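PDB 2QLK: fiber from Human adenovirus 35, which probably attaches the virion to host cells, this C-terminal trimeric head (knob) domain carrying the binding sites for the receptor CD46. Local coordinates for residues 50-54 / 121-125; 86-90 / 174-179; 156-160 / 185-191. One frame throughout, in Å; residues are numbered along the deposited sequence.

Contact 1 (50-54 / 121-125); sequences VLVKN and KAFMP
Lys53 reaches from its strand to the backbone of Ala122, while Phe123 lays its ring obliquely against the backbone of residues 51-53. The strand, 45-54, belongs to the five-stranded antiparallel sheet of the adenovirus fibre knob. Its partner is the end of a 3-10 turn, in which Met124 N bonds back to Lys121 O. The alternation of a strand sorts the residues: Leu51 and Lys53 point toward the turn, whereas Val52 points away and packs on Asn54 of a neighbouring subunit in the trimer.

The lysine chain can be followed outward. CB of Lys53 rests 3.9 Å from CE2 of Phe123, a methylene suited to an aromatic neighbour. CG stands anti to the backbone N (chi1 179°), carrying the chain off the strand, and the bend at chi2 (90°) turns it toward the carbonyl of Ala122. CD of Lys53 comes within 3.0 Å of Ala122 O, tight for a carbon beside an oxygen, and CE also passes near that carbonyl. A long aliphatic chain with a polar tip thus serves both as apolar packing and as a hydrogen-bond donor. The small side chain of Ala122 lets the ammonium come up to its backbone oxygen.

Nearer the strand, Phe123 brings CE2 to 3.3 Å from Leu51 O, and its CD2 is 4.1 Å from Leu51 CB. Leu24 of the adjacent strand adds to the apolar surround of the ring. Thr209 bonds to Ala122 O as well and makes a weak bond to the ammonium. At the tip, Lys53 NZ donates to Ala122 O over 2.7 Å, in the carbonyl plane and on a lone pair, with a C=O...N angle of 116°.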
# COMPACT_ATOMS: atom_id res chain seq x y z
N VAL A 50 -3.10 13.73 0.84
CA VAL A 50 -1.93 14.00 1.62
C VAL A 50 -0.72 13.45 0.87
O VAL A 50 -0.66 12.26 0.56
CB VAL A 50 -2.07 13.37 2.99
CG1 VAL A 50 -0.90 13.82 3.90
CG2 VAL A 50 -3.42 13.78 3.60
N LEU A 51 0.23 14.32 0.56
CA LEU A 51 1.46 13.96 -0.13
C LEU A 51 2.64 14.24 0.80
O LEU A 51 2.82 15.37 1.27
CB LEU A 51 1.60 14.78 -1.41
CG LEU A 51 0.49 14.66 -2.45
CD1 LEU A 51 0.69 15.67 -3.55
CD2 LEU A 51 0.53 13.24 -3.06
N VAL A 52 3.43 13.21 1.07
CA VAL A 52 4.59 13.32 1.94
C VAL A 52 5.87 13.00 1.18
O VAL A 52 5.99 11.94 0.54
CB VAL A 52 4.48 12.36 3.14
CG1 VAL A 52 5.82 12.33 3.89
CG2 VAL A 52 3.35 12.78 4.07
N LYS A 53 6.83 13.93 1.24
CA LYS A 53 8.12 13.77 0.60
C LYS A 53 8.88 12.82 1.50
O LYS A 53 8.91 12.99 2.72
CB LYS A 53 8.86 15.10 0.52
CG LYS A 53 10.23 14.98 -0.11
CD LYS A 53 10.17 15.17 -1.60
CE LYS A 53 11.56 15.13 -2.20
NZ LYS A 53 11.55 15.67 -3.59
N ASN A 54 9.49 11.80 0.91
CA ASN A 54 10.20 10.81 1.68
C ASN A 54 11.28 10.24 0.76
O ASN A 54 11.13 9.15 0.21
CB ASN A 54 9.20 9.74 2.13
CG ASN A 54 9.79 8.71 3.06
OD1 ASN A 54 10.81 8.95 3.71
ND2 ASN A 54 9.14 7.55 3.15
N LYS A 121 7.58 21.71 -5.92
CA LYS A 121 8.22 20.98 -7.01
C LYS A 121 8.77 19.61 -6.55
O LYS A 121 8.78 18.64 -7.30
CB LYS A 121 9.35 21.82 -7.62
CG LYS A 121 9.92 21.26 -8.91
CD LYS A 121 10.95 22.19 -9.53
CE LYS A 121 12.26 22.17 -8.76
NZ LYS A 121 12.99 20.88 -8.90
N ALA A 122 9.21 19.54 -5.30
CA ALA A 122 9.76 18.29 -4.78
C ALA A 122 8.67 17.25 -4.48
O ALA A 122 8.97 16.09 -4.19
CB ALA A 122 10.59 18.58 -3.55
N PHE A 123 7.41 17.67 -4.55
CA PHE A 123 6.29 16.77 -4.32
C PHE A 123 5.71 16.33 -5.65
O PHE A 123 4.74 15.57 -5.69
CB PHE A 123 5.18 17.46 -3.52
CG PHE A 123 5.54 17.75 -2.10
CD1 PHE A 123 6.22 18.93 -1.77
CD2 PHE A 123 5.18 16.85 -1.09
CE1 PHE A 123 6.53 19.21 -0.43
CE2 PHE A 123 5.48 17.12 0.24
CZ PHE A 123 6.17 18.31 0.58
N MET A 124 6.29 16.80 -6.74
CA MET A 124 5.76 16.49 -8.07
C MET A 124 6.31 15.21 -8.66
O MET A 124 7.42 14.78 -8.34
CB MET A 124 6.07 17.66 -9.01
CG MET A 124 5.45 18.99 -8.59
SD MET A 124 3.63 19.02 -8.85
CE MET A 124 3.08 19.09 -7.23
N PRO A 125 5.51 14.56 -9.52
CA PRO A 125 5.87 13.31 -10.21
C PRO A 125 6.94 13.53 -11.26
O PRO A 125 6.74 14.31 -12.22
CB PRO A 125 4.55 12.88 -10.86
CG PRO A 125 3.83 14.19 -11.06
CD PRO A 125 4.10 14.89 -9.76

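Contact 2 (86-90 / 174-179); sequences LYFDS and NVAYAI
Leu86 pairs with Ile179, Tyr87 with Ala178 and Phe88 with Tyr177 as two antiparallel strands, their axes 4.6 Å apart at closest approach and 164° between directions, until a classic beta bulge sets both Ala176 and Tyr177 opposite Phe88. Strand 79-88, outermost within this chain in the four-stranded sheet of the knob, here meets 177-186. Leu86 and Ile179 exchange two backbone hydrogen bonds, and Phe88 N adds a nearly straight one to Tyr177 O (2.8 Å, 171° at the hydrogen). At the bulge Phe88 O accepts twice: Ala176 N approaches in the carbonyl plane at 2.6 Å, whereas Tyr177 N comes from above that plane at 3.0 Å.

Phe88, Tyr177, Leu86 and Ile179 share one face of the sheet. With CG anti to its carbonyl carbon (chi1 -59°), Phe88 extends its flat ring from the Tyr177 carbonyl at its edge to Ile179, whose CG1 lies obliquely 3.9 Å from CE1. The branched Ile179 meets it with both CG1 and CD1. The Tyr177 ring presents its edge to carbonyls, CD2 standing 3.5 Å from Asp89 O. On the opposite face, Tyr87 CD1 touches Ala178 CB at 3.8 Å and also Val175 CG1. Alanine is small enough to let the tyrosine ring come close, obliquely. Ala176, also small, sets its methyl against the backbone of Asp89 and Ser90.

One carbonyl thus satisfies two amides, accommodating the extra residue where the ladder of backbone bonds between the segments ends, while the slightly positive C-H edge of Tyr177 is matched to the carbonyl oxygens beside it.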
# COMPACT_ATOMS: atom_id res chain seq x y z
N LEU A 86 -5.64 17.03 -11.43
CA LEU A 86 -4.85 18.06 -10.81
C LEU A 86 -3.76 18.45 -11.80
O LEU A 86 -3.03 17.60 -12.29
CB LEU A 86 -4.20 17.57 -9.52
CG LEU A 86 -5.03 16.93 -8.40
CD1 LEU A 86 -4.39 17.27 -7.05
CD2 LEU A 86 -6.43 17.42 -8.45
N TYR A 87 -3.66 19.75 -12.11
CA TYR A 87 -2.61 20.20 -13.02
C TYR A 87 -1.74 21.17 -12.24
O TYR A 87 -2.25 22.03 -11.51
CB TYR A 87 -3.22 20.88 -14.25
CG TYR A 87 -4.10 19.98 -15.10
CD1 TYR A 87 -3.56 18.90 -15.79
CD2 TYR A 87 -5.46 20.23 -15.23
CE1 TYR A 87 -4.38 18.08 -16.60
CE2 TYR A 87 -6.29 19.43 -16.04
CZ TYR A 87 -5.74 18.36 -16.72
OH TYR A 87 -6.54 17.58 -17.53
N PHE A 88 -0.42 21.03 -12.38
CA PHE A 88 0.53 21.86 -11.65
C PHE A 88 1.48 22.62 -12.57
O PHE A 88 1.77 22.17 -13.68
CB PHE A 88 1.38 21.00 -10.73
CG PHE A 88 0.60 20.24 -9.71
CD1 PHE A 88 0.08 18.98 -10.03
CD2 PHE A 88 0.37 20.78 -8.44
CE1 PHE A 88 -0.66 18.26 -9.08
CE2 PHE A 88 -0.35 20.08 -7.50
CZ PHE A 88 -0.87 18.81 -7.82
N ASP A 89 1.97 23.76 -12.10
CA ASP A 89 2.91 24.54 -12.88
C ASP A 89 4.32 24.12 -12.49
O ASP A 89 4.50 23.25 -11.63
CB ASP A 89 2.70 26.05 -12.65
CG ASP A 89 2.92 26.47 -11.22
OD1 ASP A 89 4.00 26.19 -10.66
OD2 ASP A 89 2.01 27.10 -10.65
N SER A 90 5.31 24.73 -13.13
CA SER A 90 6.73 24.45 -12.93
C SER A 90 7.17 24.54 -11.47
O SER A 90 8.05 23.80 -11.04
CB SER A 90 7.56 25.39 -13.79
OG SER A 90 8.95 25.12 -13.67
N ASN A 174 0.75 26.18 -19.24
CA ASN A 174 2.11 25.92 -18.79
C ASN A 174 2.04 24.83 -17.72
O ASN A 174 2.65 24.94 -16.65
CB ASN A 174 2.72 27.21 -18.21
CG ASN A 174 4.20 27.38 -18.56
OD1 ASN A 174 4.81 28.41 -18.26
ND2 ASN A 174 4.78 26.37 -19.21
N VAL A 175 1.25 23.78 -18.00
CA VAL A 175 1.12 22.64 -17.09
C VAL A 175 2.47 21.92 -17.03
O VAL A 175 2.92 21.35 -18.02
CB VAL A 175 0.06 21.62 -17.61
CG1 VAL A 175 0.02 20.41 -16.70
CG2 VAL A 175 -1.31 22.27 -17.71
N ALA A 176 3.14 21.96 -15.89
CA ALA A 176 4.43 21.30 -15.74
C ALA A 176 4.28 19.87 -15.20
O ALA A 176 5.16 19.03 -15.41
CB ALA A 176 5.29 22.10 -14.79
N TYR A 177 3.17 19.60 -14.49
CA TYR A 177 2.90 18.28 -13.90
C TYR A 177 1.41 18.01 -13.85
O TYR A 177 0.61 18.94 -13.88
CB TYR A 177 3.45 18.23 -12.48
CG TYR A 177 4.89 18.60 -12.39
CD1 TYR A 177 5.88 17.69 -12.74
CD2 TYR A 177 5.28 19.88 -12.00
CE1 TYR A 177 7.23 18.03 -12.70
CE2 TYR A 177 6.62 20.24 -11.95
CZ TYR A 177 7.59 19.31 -12.31
OH TYR A 177 8.92 19.65 -12.26
N ALA A 178 1.03 16.73 -13.76
CA ALA A 178 -0.37 16.35 -13.67
C ALA A 178 -0.55 15.07 -12.85
O ALA A 178 0.27 14.16 -12.90
CB ALA A 178 -0.97 16.16 -15.08
N ILE A 179 -1.64 15.04 -12.08
CA ILE A 179 -2.02 13.91 -11.26
C ILE A 179 -3.53 13.82 -11.45
O ILE A 179 -4.26 14.78 -11.14
CB ILE A 179 -1.74 14.15 -9.77
CG1 ILE A 179 -0.24 14.37 -9.56
CG2 ILE A 179 -2.24 12.95 -8.94
CD1 ILE A 179 0.15 14.49 -8.09

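Contact 3 (156-160 / 185-191); sequences SLFPL and LNASESP
Phe158 holds CG anti to its own carbonyl carbon (chi1 -83°), which sends the ring across to the loop 187-191, where Pro191 meets it; Leu185, with CG anti to the backbone N (chi1 166°), carries CD1 toward Pro159 O and the tip of Leu160. Pro191 CB sits over the centre of the Phe158 ring, 3.5 Å from the centroid and only 5° off the normal, a CH-pi contact. Proline suits this role because its compact, rigid ring can bring C-H groups close against an aromatic face; CA of Pro191, polarised by the adjoining nitrogen, joins in at 3.5 Å from Phe158 CZ. Ala187 fits its small methyl in plane at the ring edge, with CB 3.8 Å from CE2 of Phe158. Phe75 packs on both Pro191 and Leu185.

Beyond the ring, a methyl of Leu160, CD2, lies 3.7 Å from Leu185 CB, and CD1 of Leu185 is near it too. No direct hydrogen bond joins the two segments. A water accepts from Asn186 N at 3.0 Å and lies so close to Pro159 O that this second bond is doubtful in length.

Strands 157-166 and 177-186 form a beta hairpin, and this is its open end: the chains part, with a water lying between them, and an aromatic-proline contact ties the departing loop to the neighbouring strand of the knob.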
# COMPACT_ATOMS: atom_id res chain seq x y z
N SER A 156 -22.06 -3.00 3.84
CA SER A 156 -21.25 -3.91 3.06
C SER A 156 -20.27 -3.10 2.20
O SER A 156 -20.46 -1.91 1.95
CB SER A 156 -22.13 -4.81 2.19
OG SER A 156 -22.96 -4.07 1.34
N LEU A 157 -19.20 -3.77 1.79
CA LEU A 157 -18.16 -3.16 0.99
C LEU A 157 -18.24 -3.44 -0.48
O LEU A 157 -18.35 -4.58 -0.93
CB LEU A 157 -16.79 -3.62 1.49
CG LEU A 157 -16.40 -3.18 2.90
CD1 LEU A 157 -14.99 -3.65 3.22
CD2 LEU A 157 -16.50 -1.67 2.99
N PHE A 158 -18.19 -2.36 -1.25
CA PHE A 158 -18.18 -2.52 -2.69
C PHE A 158 -16.78 -2.10 -3.15
O PHE A 158 -16.33 -1.00 -2.81
CB PHE A 158 -19.23 -1.62 -3.35
CG PHE A 158 -20.62 -2.22 -3.37
CD1 PHE A 158 -21.34 -2.38 -2.19
CD2 PHE A 158 -21.21 -2.59 -4.58
CE1 PHE A 158 -22.64 -2.89 -2.21
CE2 PHE A 158 -22.52 -3.11 -4.62
CZ PHE A 158 -23.24 -3.26 -3.43
N PRO A 159 -16.08 -2.96 -3.90
CA PRO A 159 -14.76 -2.53 -4.34
C PRO A 159 -14.86 -1.47 -5.44
O PRO A 159 -15.80 -1.46 -6.25
CB PRO A 159 -14.12 -3.84 -4.84
CG PRO A 159 -15.31 -4.61 -5.34
CD PRO A 159 -16.33 -4.36 -4.26
N LEU A 160 -13.91 -0.56 -5.42
CA LEU A 160 -13.83 0.52 -6.40
C LEU A 160 -12.47 0.40 -7.03
O LEU A 160 -11.46 0.25 -6.34
CB LEU A 160 -13.95 1.90 -5.72
CG LEU A 160 -15.28 2.25 -5.00
CD1 LEU A 160 -15.20 3.66 -4.36
CD2 LEU A 160 -16.42 2.21 -6.03
N LEU A 185 -16.87 2.34 -10.24
CA LEU A 185 -17.72 1.35 -9.60
C LEU A 185 -18.33 0.49 -10.73
O LEU A 185 -18.94 1.01 -11.66
CB LEU A 185 -18.86 2.02 -8.83
CG LEU A 185 -19.94 0.97 -8.47
CD1 LEU A 185 -19.43 0.01 -7.35
CD2 LEU A 185 -21.21 1.66 -8.06
N ASN A 186 -18.17 -0.82 -10.64
CA ASN A 186 -18.75 -1.69 -11.65
C ASN A 186 -19.30 -2.90 -10.93
O ASN A 186 -18.63 -3.91 -10.81
CB ASN A 186 -17.67 -2.09 -12.66
CG ASN A 186 -18.20 -3.01 -13.74
OD1 ASN A 186 -18.45 -4.19 -13.49
ND2 ASN A 186 -18.39 -2.48 -14.94
N ALA A 187 -20.54 -2.79 -10.46
CA ALA A 187 -21.20 -3.86 -9.70
C ALA A 187 -22.41 -4.48 -10.38
O ALA A 187 -22.97 -3.92 -11.32
CB ALA A 187 -21.61 -3.33 -8.33
N SER A 188 -22.82 -5.65 -9.89
CA SER A 188 -23.98 -6.37 -10.42
C SER A 188 -25.25 -5.74 -9.88
O SER A 188 -26.31 -5.84 -10.50
CB SER A 188 -23.93 -7.82 -9.98
OG SER A 188 -22.65 -8.37 -10.23
N GLU A 189 -25.14 -5.12 -8.71
CA GLU A 189 -26.28 -4.47 -8.08
C GLU A 189 -25.86 -3.06 -7.67
O GLU A 189 -24.66 -2.77 -7.58
CB GLU A 189 -26.74 -5.26 -6.86
CG GLU A 189 -27.94 -4.66 -6.12
CD GLU A 189 -29.23 -4.68 -6.94
OE1 GLU A 189 -29.70 -5.80 -7.27
OE2 GLU A 189 -29.78 -3.60 -7.24
N SER A 190 -26.83 -2.19 -7.43
CA SER A 190 -26.52 -0.84 -7.01
C SER A 190 -26.23 -0.83 -5.51
O SER A 190 -26.98 -1.41 -4.72
CB SER A 190 -27.69 0.11 -7.33
OG SER A 190 -28.86 -0.27 -6.64
N PRO A 191 -25.12 -0.19 -5.10
CA PRO A 191 -24.85 -0.19 -3.66
C PRO A 191 -25.88 0.54 -2.81
O PRO A 191 -26.10 0.17 -1.66
CB PRO A 191 -23.44 0.40 -3.57
CG PRO A 191 -23.24 1.13 -4.84
CD PRO A 191 -23.98 0.31 -5.87
O HOH W 1 -16.01 -1.73 -8.71

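Contacts 1 and 2 are neighbours, their centres 13 Å apart, and they touch: Met124 of contact 1 packs SD against CG of Phe88 at 3.4 Å. Contact 3 is remote, its centre 32 Å from either, across the centre of the chain. Contacts 2 and 3 nevertheless share strand 177-186, which runs through the four-stranded sheet between 79-88 and 157-166, whereas 50-54 belongs to the five-stranded sheet. Along the chain, segments of contacts 1 and 2 alternate, as do those of 2 and 3, while contact 1 closes before contact 3 opens. Because Phe123 packs on strand 45-54 and Met124 on Phe88 and Tyr177, segment 121-125 links the two sheets of the knob.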